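Local coordinates for uncharacterized protein (Chaetomium thermophilum, PDB 3LPZ) that probably works in the Get pathway of tail-anchored protein biogenesis as Get4, an alpha-solenoid protein that binds Get5, at residues R18-I23 and S62-R67; I288-M291 and I295-P298; E168-M173 and A191-P196; D261-L266 and T283-I288. All coordinates share one frame; numbering follows the deposited sequence.

Contact 1. Residues R18-I23 and S62-R67; sequences RLQRRI and SQTLLR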
loop_
_atom_site.group_PDB
_atom_site.type_symbol
_atom_site.label_atom_id
_atom_site.label_comp_id
_atom_site.label_asym_id
_atom_site.label_seq_id
_atom_site.Cartn_x
_atom_site.Cartn_y
_atom_site.Cartn_z
ATOM N N ARG A 18 -9.439 19.788 -32.040
ATOM C CA ARG A 18 -8.508 19.797 -33.169
ATOM C C ARG A 18 -7.330 18.850 -32.927
ATOM O O ARG A 18 -7.031 17.999 -33.765
ATOM C CB ARG A 18 -8.024 21.229 -33.446
ATOM C CG ARG A 18 -7.468 21.455 -34.846
ATOM C CD ARG A 18 -7.447 22.942 -35.225
ATOM N NE ARG A 18 -6.502 23.724 -34.426
ATOM C CZ ARG A 18 -6.839 24.713 -33.600
ATOM N NH1 ARG A 18 -8.108 25.064 -33.453
ATOM N NH2 ARG A 18 -5.899 25.357 -32.921
ATOM N N LEU A 19 -6.681 18.990 -31.774
ATOM C CA LEU A 19 -5.587 18.091 -31.374
ATOM C C LEU A 19 -6.048 16.635 -31.276
ATOM O O LEU A 19 -5.374 15.756 -31.789
ATOM C CB LEU A 19 -4.922 18.553 -30.060
ATOM C CG LEU A 19 -4.205 19.905 -30.149
ATOM C CD1 LEU A 19 -3.894 20.439 -28.762
ATOM C CD2 LEU A 19 -2.918 19.815 -31.015
ATOM N N GLN A 20 -7.197 16.385 -30.643
ATOM C CA GLN A 20 -7.732 15.001 -30.530
ATOM C C GLN A 20 -8.011 14.324 -31.878
ATOM O O GLN A 20 -7.670 13.136 -32.078
ATOM C CB GLN A 20 -8.980 14.956 -29.654
ATOM C CG GLN A 20 -8.647 15.128 -28.185
ATOM C CD GLN A 20 -9.882 15.234 -27.326
ATOM O OE1 GLN A 20 -10.851 15.877 -27.703
ATOM N NE2 GLN A 20 -9.857 14.594 -26.171
ATOM N N ARG A 21 -8.622 15.081 -32.793
ATOM C CA ARG A 21 -8.905 14.556 -34.127
ATOM C C ARG A 21 -7.617 14.239 -34.887
ATOM O O ARG A 21 -7.507 13.165 -35.467
ATOM C CB ARG A 21 -9.822 15.484 -34.936
ATOM C CG ARG A 21 -10.129 14.964 -36.345
ATOM C CD ARG A 21 -11.604 15.130 -36.715
ATOM N NE ARG A 21 -12.495 14.454 -35.770
ATOM C CZ ARG A 21 -13.789 14.234 -35.986
ATOM N NH1 ARG A 21 -14.349 14.633 -37.118
ATOM N NH2 ARG A 21 -14.524 13.614 -35.068
ATOM N N ARG A 22 -6.630 15.139 -34.864
ATOM C CA ARG A 22 -5.335 14.823 -35.482
ATOM C C ARG A 22 -4.740 13.527 -34.953
ATOM O O ARG A 22 -4.201 12.716 -35.725
ATOM C CB ARG A 22 -4.332 15.959 -35.296
ATOM C CG ARG A 22 -4.625 17.156 -36.167
ATOM C CD ARG A 22 -3.726 18.312 -35.823
ATOM N NE ARG A 22 -2.310 17.992 -35.981
ATOM C CZ ARG A 22 -1.330 18.776 -35.542
ATOM N NH1 ARG A 22 -1.631 19.910 -34.916
ATOM N NH2 ARG A 22 -0.059 18.439 -35.730
ATOM N N ILE A 23 -4.846 13.323 -33.636
ATOM C CA ILE A 23 -4.313 12.127 -33.008
ATOM C C ILE A 23 -5.147 10.882 -33.353
ATOM O O ILE A 23 -4.587 9.827 -33.646
ATOM C CB ILE A 23 -4.205 12.301 -31.480
ATOM C CG1 ILE A 23 -3.056 13.264 -31.140
ATOM C CG2 ILE A 23 -4.011 10.946 -30.789
ATOM C CD1 ILE A 23 -3.289 13.993 -29.833
ATOM N N SER A 62 -3.595 13.851 -23.338
ATOM C CA SER A 62 -2.905 12.702 -22.763
ATOM C C SER A 62 -3.774 11.449 -22.858
ATOM O O SER A 62 -3.304 10.389 -23.302
ATOM C CB SER A 62 -2.557 12.921 -21.285
ATOM O OG SER A 62 -2.099 11.680 -20.755
ATOM N N GLN A 63 -5.026 11.570 -22.426
ATOM C CA GLN A 63 -5.949 10.438 -22.473
ATOM C C GLN A 63 -6.201 9.972 -23.918
ATOM O O GLN A 63 -6.229 8.745 -24.194
ATOM C CB GLN A 63 -7.249 10.742 -21.719
ATOM C CG GLN A 63 -6.968 10.997 -20.229
ATOM C CD GLN A 63 -8.179 11.406 -19.433
ATOM O OE1 GLN A 63 -9.288 11.373 -19.941
ATOM N NE2 GLN A 63 -7.973 11.797 -18.166
ATOM N N THR A 64 -6.360 10.921 -24.841
ATOM C CA THR A 64 -6.522 10.528 -26.256
ATOM C C THR A 64 -5.325 9.746 -26.800
ATOM O O THR A 64 -5.488 8.740 -27.529
ATOM C CB THR A 64 -6.817 11.734 -27.174
ATOM O OG1 THR A 64 -8.022 12.365 -26.738
ATOM C CG2 THR A 64 -7.000 11.271 -28.628
ATOM N N LEU A 65 -4.119 10.210 -26.466
ATOM C CA LEU A 65 -2.908 9.531 -26.921
ATOM C C LEU A 65 -2.842 8.135 -26.327
ATOM O O LEU A 65 -2.552 7.171 -27.030
ATOM C CB LEU A 65 -1.665 10.314 -26.527
ATOM C CG LEU A 65 -1.366 11.530 -27.407
ATOM C CD1 LEU A 65 -0.536 12.562 -26.661
ATOM C CD2 LEU A 65 -0.674 11.097 -28.702
ATOM N N LEU A 66 -3.116 8.039 -25.026
ATOM C CA LEU A 66 -3.132 6.735 -24.345
ATOM C C LEU A 66 -4.166 5.771 -24.943
ATOM O O LEU A 66 -3.875 4.593 -25.089
ATOM C CB LEU A 66 -3.320 6.880 -22.813
ATOM C CG LEU A 66 -2.168 7.593 -22.087
ATOM C CD1 LEU A 66 -2.553 8.009 -20.630
ATOM C CD2 LEU A 66 -0.919 6.710 -22.080
ATOM N N ARG A 67 -5.356 6.271 -25.275
ATOM C CA ARG A 67 -6.387 5.451 -25.953
ATOM C C ARG A 67 -5.971 5.032 -27.356
ATOM O O ARG A 67 -6.425 4.015 -27.842
ATOM C CB ARG A 67 -7.709 6.203 -26.096
ATOM C CG ARG A 67 -8.543 6.207 -24.867
ATOM C CD ARG A 67 -9.862 6.902 -25.102
ATOM N NE ARG A 67 -10.390 7.355 -23.820
ATOM C CZ ARG A 67 -11.097 6.599 -22.973
ATOM N NH1 ARG A 67 -11.400 5.334 -23.257
ATOM N NH2 ARG A 67 -11.514 7.114 -21.830
#
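Gln20 and Thr64 supply the polar half of this contact. The Gln20 amide nitrogen NE2 donates to Thr64 OG1 over 2.9 Å, but the bond is bent, with 133° at the hydrogen, and the hydroxyl lies 28° out of the amide plane. The two side chains cross at about a right angle, and Gln20 CG also presses on Thr64 OG1 at 3.2 Å. Thr64 chi1 of -60° sets OG1 beside its own backbone N, where the hydroxyl also hydrogen-bonds Ser60 O one turn earlier. OG1 therefore gives its proton to its own helix and accepts from the neighbour. An alanine in place of Gln20 would probably strip the Thr64 hydroxyl of its cross-helix donor and uncover the side of the threonine that the CG methylene now shields.

The apolar half is centred on Ile23, which points at the other helix. Its CG2 methyl meets Thr64 CG2 at 3.7 Å and Leu65 CD2 at 3.9 Å, while its CD1 lies 4.0 Å from Leu65 CG. Ala34 and Ala35 of helix 28-47 back Ile23 and Leu65, respectively.

Segments 18-23 and 62-67, on helices 11-25 and 51-67, run nearly parallel, their axes 9.7 Å apart at closest approach, with helix 28-47 between them in sequence. Such alternation, in which every second helix runs the same way, is characteristic of an alpha-solenoid. The chemistry is graded: at the partly exposed margin lies a hydroxyl used twice, in a bent bond across the helices and in one to its own, and methyl groups close the buried side.

Contact 2. Residues I288-M291 and I295-P298; sequences IAEM and IQRP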
loop_
_atom_site.group_PDB
_atom_site.type_symbol
_atom_site.label_atom_id
_atom_site.label_comp_id
_atom_site.label_asym_id
_atom_site.label_seq_id
_atom_site.Cartn_x
_atom_site.Cartn_y
_atom_site.Cartn_z
ATOM N N ILE A 288 4.970 -3.347 17.277
ATOM C CA ILE A 288 3.634 -3.527 17.832
ATOM C C ILE A 288 3.620 -3.515 19.374
ATOM O O ILE A 288 2.779 -2.857 19.970
ATOM C CB ILE A 288 2.975 -4.824 17.250
ATOM C CG1 ILE A 288 2.560 -4.579 15.780
ATOM C CG2 ILE A 288 1.774 -5.291 18.125
ATOM C CD1 ILE A 288 2.209 -5.840 14.995
ATOM N N ALA A 289 4.546 -4.246 20.009
ATOM C CA ALA A 289 4.708 -4.195 21.477
ATOM C C ALA A 289 4.974 -2.776 21.995
ATOM O O ALA A 289 4.456 -2.388 23.047
ATOM C CB ALA A 289 5.844 -5.140 21.967
ATOM N N GLU A 290 5.797 -2.021 21.277
ATOM C CA GLU A 290 5.991 -0.610 21.612
ATOM C C GLU A 290 4.737 0.244 21.401
ATOM O O GLU A 290 4.330 0.968 22.312
ATOM C CB GLU A 290 7.188 -0.041 20.862
ATOM C CG GLU A 290 7.633 1.359 21.314
ATOM C CD GLU A 290 8.839 1.840 20.515
ATOM O OE1 GLU A 290 8.666 2.397 19.408
ATOM O OE2 GLU A 290 9.974 1.640 20.983
ATOM N N MET A 291 4.112 0.131 20.229
ATOM C CA MET A 291 2.966 0.972 19.860
ATOM C C MET A 291 1.727 0.761 20.729
ATOM O O MET A 291 1.059 1.719 21.118
ATOM C CB MET A 291 2.587 0.747 18.399
ATOM C CG MET A 291 3.630 1.189 17.416
ATOM S SD MET A 291 3.204 0.721 15.741
ATOM C CE MET A 291 2.026 2.014 15.316
ATOM N N ILE A 295 5.737 -1.481 25.550
ATOM C CA ILE A 295 6.977 -2.252 25.759
ATOM C C ILE A 295 8.088 -1.713 24.853
ATOM O O ILE A 295 8.021 -1.847 23.623
ATOM C CB ILE A 295 6.754 -3.757 25.527
ATOM C CG1 ILE A 295 5.662 -4.282 26.455
ATOM C CG2 ILE A 295 8.046 -4.541 25.715
ATOM C CD1 ILE A 295 5.036 -5.619 26.013
ATOM N N GLN A 296 9.106 -1.104 25.465
ATOM C CA GLN A 296 10.199 -0.462 24.718
ATOM C C GLN A 296 10.975 -1.494 23.908
ATOM O O GLN A 296 11.199 -2.616 24.379
ATOM C CB GLN A 296 11.156 0.299 25.658
ATOM C CG GLN A 296 10.477 1.308 26.621
ATOM C CD GLN A 296 10.034 2.640 25.969
ATOM O OE1 GLN A 296 10.121 3.701 26.600
ATOM N NE2 GLN A 296 9.538 2.583 24.732
ATOM N N ARG A 297 11.361 -1.123 22.692
ATOM C CA ARG A 297 12.151 -2.005 21.832
ATOM C C ARG A 297 13.527 -2.268 22.424
ATOM O O ARG A 297 14.223 -1.320 22.800
ATOM C CB ARG A 297 12.316 -1.396 20.446
ATOM C CG ARG A 297 11.015 -1.218 19.713
ATOM C CD ARG A 297 11.201 -0.369 18.500
ATOM N NE ARG A 297 12.056 -1.021 17.514
ATOM C CZ ARG A 297 12.452 -0.451 16.384
ATOM N NH1 ARG A 297 12.070 0.792 16.094
ATOM N NH2 ARG A 297 13.227 -1.119 15.543
ATOM N N PRO A 298 13.926 -3.552 22.509
ATOM C CA PRO A 298 15.284 -3.872 22.976
ATOM C C PRO A 298 16.331 -3.249 22.064
ATOM O O PRO A 298 16.057 -3.014 20.884
ATOM C CB PRO A 298 15.339 -5.402 22.893
ATOM C CG PRO A 298 13.894 -5.835 22.937
ATOM C CD PRO A 298 13.158 -4.770 22.183
HETATM O O HOH W 1 10.538 2.620 17.325
#
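Arg297 NH1 and Glu290 OE1 share a water, the guanidinium donating to it over 2.7 Å and the water passing a hydrogen to the carboxylate over 2.8 Å. The water lies at the guanidinium edge, in its plane. The opposite charges do not touch directly; the water links them, and Glu290 OE2 instead meets the methylene Arg297 CG at 3.3 Å, with carboxylate and guanidinium planes turned 60° apart. Glu290 has CG anti to its backbone N (chi1 -170°) and the chain extended beyond, which carries OE2 over to the CG and CD methylenes of Arg297, the two side chains crossing at a slant. A leucine at Glu290 would probably leave the water without its carboxylate acceptor and the Arg297 charge without this nearby counter-charge.

The backbone adds its own link. Ile295 N donates to Ala289 O, six residues earlier, at 3.0 Å and 154°. Ile295 O then faces Glu290 CA at 3.1 Å, a CA-H...O contact, and Ala289 CB packs on Ile295 CB at 3.9 Å.

The turn closes helix 282-293 and sends the loop back along it towards helix 303-312. Arg297 continues over Glu286 and Leu287 of the same helix, while Ala289 and Ile295 face inward onto Phe263 of helix 260-269.

Contact 3. Residues E168-M173 and A191-P196; sequences EVLARM and ARAVLP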
loop_
_atom_site.group_PDB
_atom_site.type_symbol
_atom_site.label_atom_id
_atom_site.label_comp_id
_atom_site.label_asym_id
_atom_site.label_seq_id
_atom_site.Cartn_x
_atom_site.Cartn_y
_atom_site.Cartn_z
ATOM N N GLU A 168 -9.940 -4.977 2.387
ATOM C CA GLU A 168 -10.564 -6.144 1.789
ATOM C C GLU A 168 -9.804 -6.550 0.530
ATOM O O GLU A 168 -9.587 -7.739 0.302
ATOM C CB GLU A 168 -12.049 -5.942 1.486
ATOM C CG GLU A 168 -12.619 -7.010 0.559
ATOM C CD GLU A 168 -14.124 -7.033 0.523
ATOM O OE1 GLU A 168 -14.771 -6.141 1.119
ATOM O OE2 GLU A 168 -14.661 -7.963 -0.107
ATOM N N VAL A 169 -9.370 -5.569 -0.266
ATOM C CA VAL A 169 -8.585 -5.898 -1.476
ATOM C C VAL A 169 -7.279 -6.612 -1.071
ATOM O O VAL A 169 -6.884 -7.635 -1.652
ATOM C CB VAL A 169 -8.293 -4.634 -2.333
ATOM C CG1 VAL A 169 -7.320 -4.957 -3.461
ATOM C CG2 VAL A 169 -9.605 -4.030 -2.892
ATOM N N LEU A 170 -6.615 -6.081 -0.057
ATOM C CA LEU A 170 -5.345 -6.649 0.389
ATOM C C LEU A 170 -5.515 -8.064 0.954
ATOM O O LEU A 170 -4.739 -8.949 0.641
ATOM C CB LEU A 170 -4.656 -5.729 1.415
ATOM C CG LEU A 170 -3.291 -6.181 1.952
ATOM C CD1 LEU A 170 -2.248 -6.321 0.785
ATOM C CD2 LEU A 170 -2.782 -5.218 3.029
ATOM N N ALA A 171 -6.515 -8.262 1.803
ATOM C CA ALA A 171 -6.762 -9.575 2.405
ATOM C C ALA A 171 -7.103 -10.640 1.328
ATOM O O ALA A 171 -6.611 -11.778 1.391
ATOM C CB ALA A 171 -7.889 -9.466 3.449
ATOM N N ARG A 172 -7.918 -10.262 0.346
ATOM C CA ARG A 172 -8.255 -11.179 -0.777
ATOM C C ARG A 172 -7.063 -11.473 -1.675
ATOM O O ARG A 172 -6.906 -12.603 -2.163
ATOM C CB ARG A 172 -9.413 -10.628 -1.616
ATOM C CG ARG A 172 -10.740 -10.730 -0.891
ATOM C CD ARG A 172 -11.950 -10.370 -1.792
ATOM N NE ARG A 172 -13.147 -10.118 -0.978
ATOM C CZ ARG A 172 -13.864 -11.067 -0.369
ATOM N NH1 ARG A 172 -13.508 -12.348 -0.456
ATOM N NH2 ARG A 172 -14.938 -10.740 0.343
ATOM N N MET A 173 -6.201 -10.481 -1.855
ATOM C CA MET A 173 -4.935 -10.687 -2.565
ATOM C C MET A 173 -4.025 -11.648 -1.782
ATOM O O MET A 173 -3.470 -12.581 -2.353
ATOM C CB MET A 173 -4.226 -9.355 -2.833
ATOM C CG MET A 173 -2.911 -9.484 -3.647
ATOM S SD MET A 173 -1.646 -8.293 -3.127
ATOM C CE MET A 173 -1.072 -9.183 -1.679
ATOM N N ALA A 191 -0.943 -12.656 8.210
ATOM C CA ALA A 191 -0.075 -11.682 8.862
ATOM C C ALA A 191 0.359 -10.574 7.915
ATOM O O ALA A 191 0.430 -9.449 8.330
ATOM C CB ALA A 191 1.132 -12.342 9.514
ATOM N N ARG A 192 0.615 -10.897 6.643
ATOM C CA ARG A 192 0.932 -9.874 5.624
ATOM C C ARG A 192 -0.201 -8.875 5.378
ATOM O O ARG A 192 0.062 -7.765 4.901
ATOM C CB ARG A 192 1.375 -10.520 4.298
ATOM C CG ARG A 192 2.668 -11.357 4.435
ATOM C CD ARG A 192 3.173 -11.851 3.051
ATOM N NE ARG A 192 3.782 -10.768 2.273
ATOM C CZ ARG A 192 5.005 -10.279 2.486
ATOM N NH1 ARG A 192 5.790 -10.764 3.459
ATOM N NH2 ARG A 192 5.467 -9.304 1.711
ATOM N N ALA A 193 -1.446 -9.265 5.671
ATOM C CA ALA A 193 -2.603 -8.347 5.527
ATOM C C ALA A 193 -2.947 -7.644 6.812
ATOM O O ALA A 193 -3.604 -6.603 6.755
ATOM C CB ALA A 193 -3.852 -9.100 5.067
ATOM N N VAL A 194 -2.563 -8.216 7.950
ATOM C CA VAL A 194 -2.982 -7.700 9.267
ATOM C C VAL A 194 -1.913 -6.859 9.946
ATOM O O VAL A 194 -2.196 -5.732 10.345
ATOM C CB VAL A 194 -3.394 -8.849 10.221
ATOM C CG1 VAL A 194 -3.584 -8.327 11.643
ATOM C CG2 VAL A 194 -4.677 -9.501 9.710
ATOM N N LEU A 195 -0.695 -7.401 10.060
ATOM C CA LEU A 195 0.397 -6.712 10.762
ATOM C C LEU A 195 0.740 -5.341 10.176
ATOM O O LEU A 195 0.926 -4.406 10.930
ATOM C CB LEU A 195 1.654 -7.597 10.898
ATOM C CG LEU A 195 1.391 -8.945 11.613
ATOM C CD1 LEU A 195 2.677 -9.696 11.802
ATOM C CD2 LEU A 195 0.652 -8.784 13.019
ATOM N N PRO A 196 0.842 -5.224 8.832
ATOM C CA PRO A 196 1.171 -3.892 8.298
ATOM C C PRO A 196 0.158 -2.798 8.666
ATOM O O PRO A 196 0.566 -1.636 8.869
ATOM C CB PRO A 196 1.236 -4.134 6.766
ATOM C CG PRO A 196 1.719 -5.557 6.652
ATOM C CD PRO A 196 0.929 -6.263 7.780
#
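Ala171 and Ala193 mark the point where two consecutive helices come close, their CA atoms 5.3 Å apart and the segment axes 8.9 Å apart at an angle of 148°. Helices 166-179 and 186-199 thus form an antiparallel helical hairpin, the basic building element of an alpha-solenoid such as this one. Segment 191-196 is kinked, because Pro196 has no N-H to return to the turn before.

Small side chains make the approach possible. Ala193 points its methyl at the opposite helix, where CB meets the backbone at Ala171 CA, 4.0 Å away; the two CB atoms are 4.4 Å apart. Leu170 fills the flank. With CG anti to the backbone N (chi1 -179°) the leucine is thrown across the gap, so that its CD2 branch rests 4.0 Å from Ala193 CA and 4.3 Å from Arg192 O. All of this is van der Waals contact. Leu170 also leans on Glu156 of helix 152-159 and on Val160, and Glu156 in turn forms a salt bridge with Arg192.

Ile212 of helix 203-220 also lies against Ala171, and against Glu168 and Arg172. Arg172 grips its helix neighbour one turn back side-on: NE and NH2 both donate to a single oxygen, Glu168 OE2, each at 2.8 Å and in the guanidinium plane, and NE takes the anti lone pair while NH2 comes from above the carboxylate plane.

Contact 4. Residues D261-L266 and T283-I288; sequences DLFRQL and TALELI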
loop_
_atom_site.group_PDB
_atom_site.type_symbol
_atom_site.label_atom_id
_atom_site.label_comp_id
_atom_site.label_asym_id
_atom_site.label_seq_id
_atom_site.Cartn_x
_atom_site.Cartn_y
_atom_site.Cartn_z
ATOM N N ASP A 261 0.968 -7.475 29.999
ATOM C CA ASP A 261 0.790 -8.849 30.493
ATOM C C ASP A 261 0.224 -9.776 29.420
ATOM O O ASP A 261 0.656 -10.921 29.284
ATOM C CB ASP A 261 -0.168 -8.867 31.691
ATOM C CG ASP A 261 0.371 -8.125 32.899
ATOM O OD1 ASP A 261 1.615 -7.993 33.041
ATOM O OD2 ASP A 261 -0.472 -7.688 33.722
ATOM N N LEU A 262 -0.773 -9.272 28.697
ATOM C CA LEU A 262 -1.421 -9.981 27.601
ATOM C C LEU A 262 -0.428 -10.337 26.500
ATOM O O LEU A 262 -0.370 -11.486 26.056
ATOM C CB LEU A 262 -2.505 -9.099 26.988
ATOM C CG LEU A 262 -3.924 -9.122 27.532
ATOM C CD1 LEU A 262 -4.648 -7.797 27.173
ATOM C CD2 LEU A 262 -4.655 -10.337 26.982
ATOM N N PHE A 263 0.342 -9.331 26.071
ATOM C CA PHE A 263 1.302 -9.486 24.982
ATOM C C PHE A 263 2.386 -10.474 25.367
ATOM O O PHE A 263 2.778 -11.324 24.565
ATOM C CB PHE A 263 1.936 -8.144 24.584
ATOM C CG PHE A 263 2.845 -8.244 23.390
ATOM C CD1 PHE A 263 2.322 -8.256 22.099
ATOM C CD2 PHE A 263 4.220 -8.385 23.555
ATOM C CE1 PHE A 263 3.168 -8.377 20.990
ATOM C CE2 PHE A 263 5.067 -8.522 22.463
ATOM C CZ PHE A 263 4.540 -8.508 21.172
ATOM N N ARG A 264 2.865 -10.351 26.606
ATOM C CA ARG A 264 3.932 -11.212 27.092
ATOM C C ARG A 264 3.424 -12.651 27.170
ATOM O O ARG A 264 4.097 -13.564 26.721
ATOM C CB ARG A 264 4.473 -10.721 28.446
ATOM C CG ARG A 264 5.350 -9.487 28.330
ATOM C CD ARG A 264 6.106 -9.179 29.637
ATOM N NE ARG A 264 6.626 -7.815 29.608
ATOM C CZ ARG A 264 6.006 -6.764 30.145
ATOM N NH1 ARG A 264 4.853 -6.921 30.794
ATOM N NH2 ARG A 264 6.550 -5.556 30.048
ATOM N N GLN A 265 2.216 -12.843 27.691
ATOM C CA GLN A 265 1.655 -14.202 27.776
ATOM C C GLN A 265 1.447 -14.861 26.411
ATOM O O GLN A 265 1.669 -16.054 26.276
ATOM C CB GLN A 265 0.364 -14.234 28.583
ATOM C CG GLN A 265 -0.143 -15.636 28.855
ATOM C CD GLN A 265 -1.509 -15.635 29.491
ATOM O OE1 GLN A 265 -2.092 -14.580 29.736
ATOM N NE2 GLN A 265 -2.034 -16.818 29.759
ATOM N N LEU A 266 1.030 -14.077 25.414
ATOM C CA LEU A 266 0.851 -14.572 24.045
ATOM C C LEU A 266 2.169 -15.035 23.430
ATOM O O LEU A 266 2.257 -16.116 22.847
ATOM C CB LEU A 266 0.255 -13.458 23.180
ATOM C CG LEU A 266 -0.994 -13.687 22.335
ATOM C CD1 LEU A 266 -1.986 -14.672 22.923
ATOM C CD2 LEU A 266 -1.643 -12.328 22.077
ATOM N N THR A 283 10.691 -7.816 13.863
ATOM C CA THR A 283 10.667 -6.350 13.870
ATOM C C THR A 283 9.237 -5.807 13.981
ATOM O O THR A 283 8.982 -4.835 14.723
ATOM C CB THR A 283 11.379 -5.780 12.632
ATOM O OG1 THR A 283 12.739 -6.212 12.658
ATOM C CG2 THR A 283 11.360 -4.252 12.635
ATOM N N ALA A 284 8.311 -6.437 13.251
ATOM C CA ALA A 284 6.889 -6.101 13.341
ATOM C C ALA A 284 6.363 -6.250 14.771
ATOM O O ALA A 284 5.641 -5.382 15.258
ATOM C CB ALA A 284 6.054 -6.956 12.386
ATOM N N LEU A 285 6.695 -7.362 15.427
ATOM C CA LEU A 285 6.166 -7.618 16.770
ATOM C C LEU A 285 6.759 -6.658 17.794
ATOM O O LEU A 285 6.068 -6.219 18.699
ATOM C CB LEU A 285 6.400 -9.068 17.194
ATOM C CG LEU A 285 5.494 -10.066 16.476
ATOM C CD1 LEU A 285 5.906 -11.476 16.799
ATOM C CD2 LEU A 285 3.993 -9.818 16.815
ATOM N N GLU A 286 8.036 -6.344 17.635
ATOM C CA GLU A 286 8.704 -5.335 18.484
ATOM C C GLU A 286 8.038 -3.975 18.376
ATOM O O GLU A 286 7.793 -3.317 19.384
ATOM C CB GLU A 286 10.154 -5.181 18.068
ATOM C CG GLU A 286 11.060 -6.227 18.653
ATOM C CD GLU A 286 12.484 -6.047 18.196
ATOM O OE1 GLU A 286 12.946 -4.883 18.078
ATOM O OE2 GLU A 286 13.133 -7.072 17.942
ATOM N N LEU A 287 7.755 -3.555 17.148
ATOM C CA LEU A 287 7.101 -2.254 16.926
ATOM C C LEU A 287 5.679 -2.241 17.475
ATOM O O LEU A 287 5.251 -1.255 18.085
ATOM C CB LEU A 287 7.120 -1.851 15.447
ATOM C CG LEU A 287 8.410 -1.174 14.986
ATOM C CD1 LEU A 287 8.407 -1.016 13.483
ATOM C CD2 LEU A 287 8.612 0.197 15.650
ATOM N N ILE A 288 4.970 -3.347 17.277
ATOM C CA ILE A 288 3.634 -3.527 17.832
ATOM C C ILE A 288 3.620 -3.515 19.374
ATOM O O ILE A 288 2.779 -2.857 19.970
ATOM C CB ILE A 288 2.975 -4.824 17.250
ATOM C CG1 ILE A 288 2.560 -4.579 15.780
ATOM C CG2 ILE A 288 1.774 -5.291 18.125
ATOM C CD1 ILE A 288 2.209 -5.840 14.995
#
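Phe263 reaches Leu285 and Ile288 because its CG stands anti to the backbone N (chi1 -175°), which swings the ring off helix 260-269 towards helix 282-293, while chi2 of 81° turns the ring about that direction. The whole length of the side chain is needed, since the nearest CA atoms, those of Phe263 and Ile288, are still 9.6 Å apart.

The end of the ring does the touching. Its CZ comes to 3.7 Å from Leu285 O and 4.4 Å from Leu285 CB, so it rests on backbone as much as on side chain. On the next turn, CE1 lies 4.4 Å from the CG2 methyl of Ile288. Both the carbonyl oxygen and this methyl approach the ring obliquely. The contacts are few and loose in distance, and one aromatic ring carries them all; this is van der Waals packing, with a carbonyl oxygen as the ring's closest partner on segment 283-288.

Further cover for the ring comes from Phe293, whose ring meets it with planes about 35° apart, and from Leu251 of helix 243-256. Ile288, meanwhile, offers only its CG2 branch to Phe263 and sends its CD1 the other way, onto Leu195 of helix 186-199. Helix 282-293 thus packs against both helix 260-269 and helix 186-199.

Contacts 2 and 4 share helix 282-293 and Ile288, their centres about 7 Å apart: contact 4 is its buried, apolar face, contact 2 its surface end, with water, charges and a loop turning back. Phe263 joins them, for its CE2 lies 3.5 Å from Ala289 CB. Contact 3, nearest the middle of the chain and likewise buried, touches both through Leu195. Contact 1 stands apart, its centre about 55 Å from those of contacts 2 and 4 on the opposite side of the chain's centre. Partly buried, it mixes both chemistries, and its helices run parallel where the hairpin of contact 3 is antiparallel.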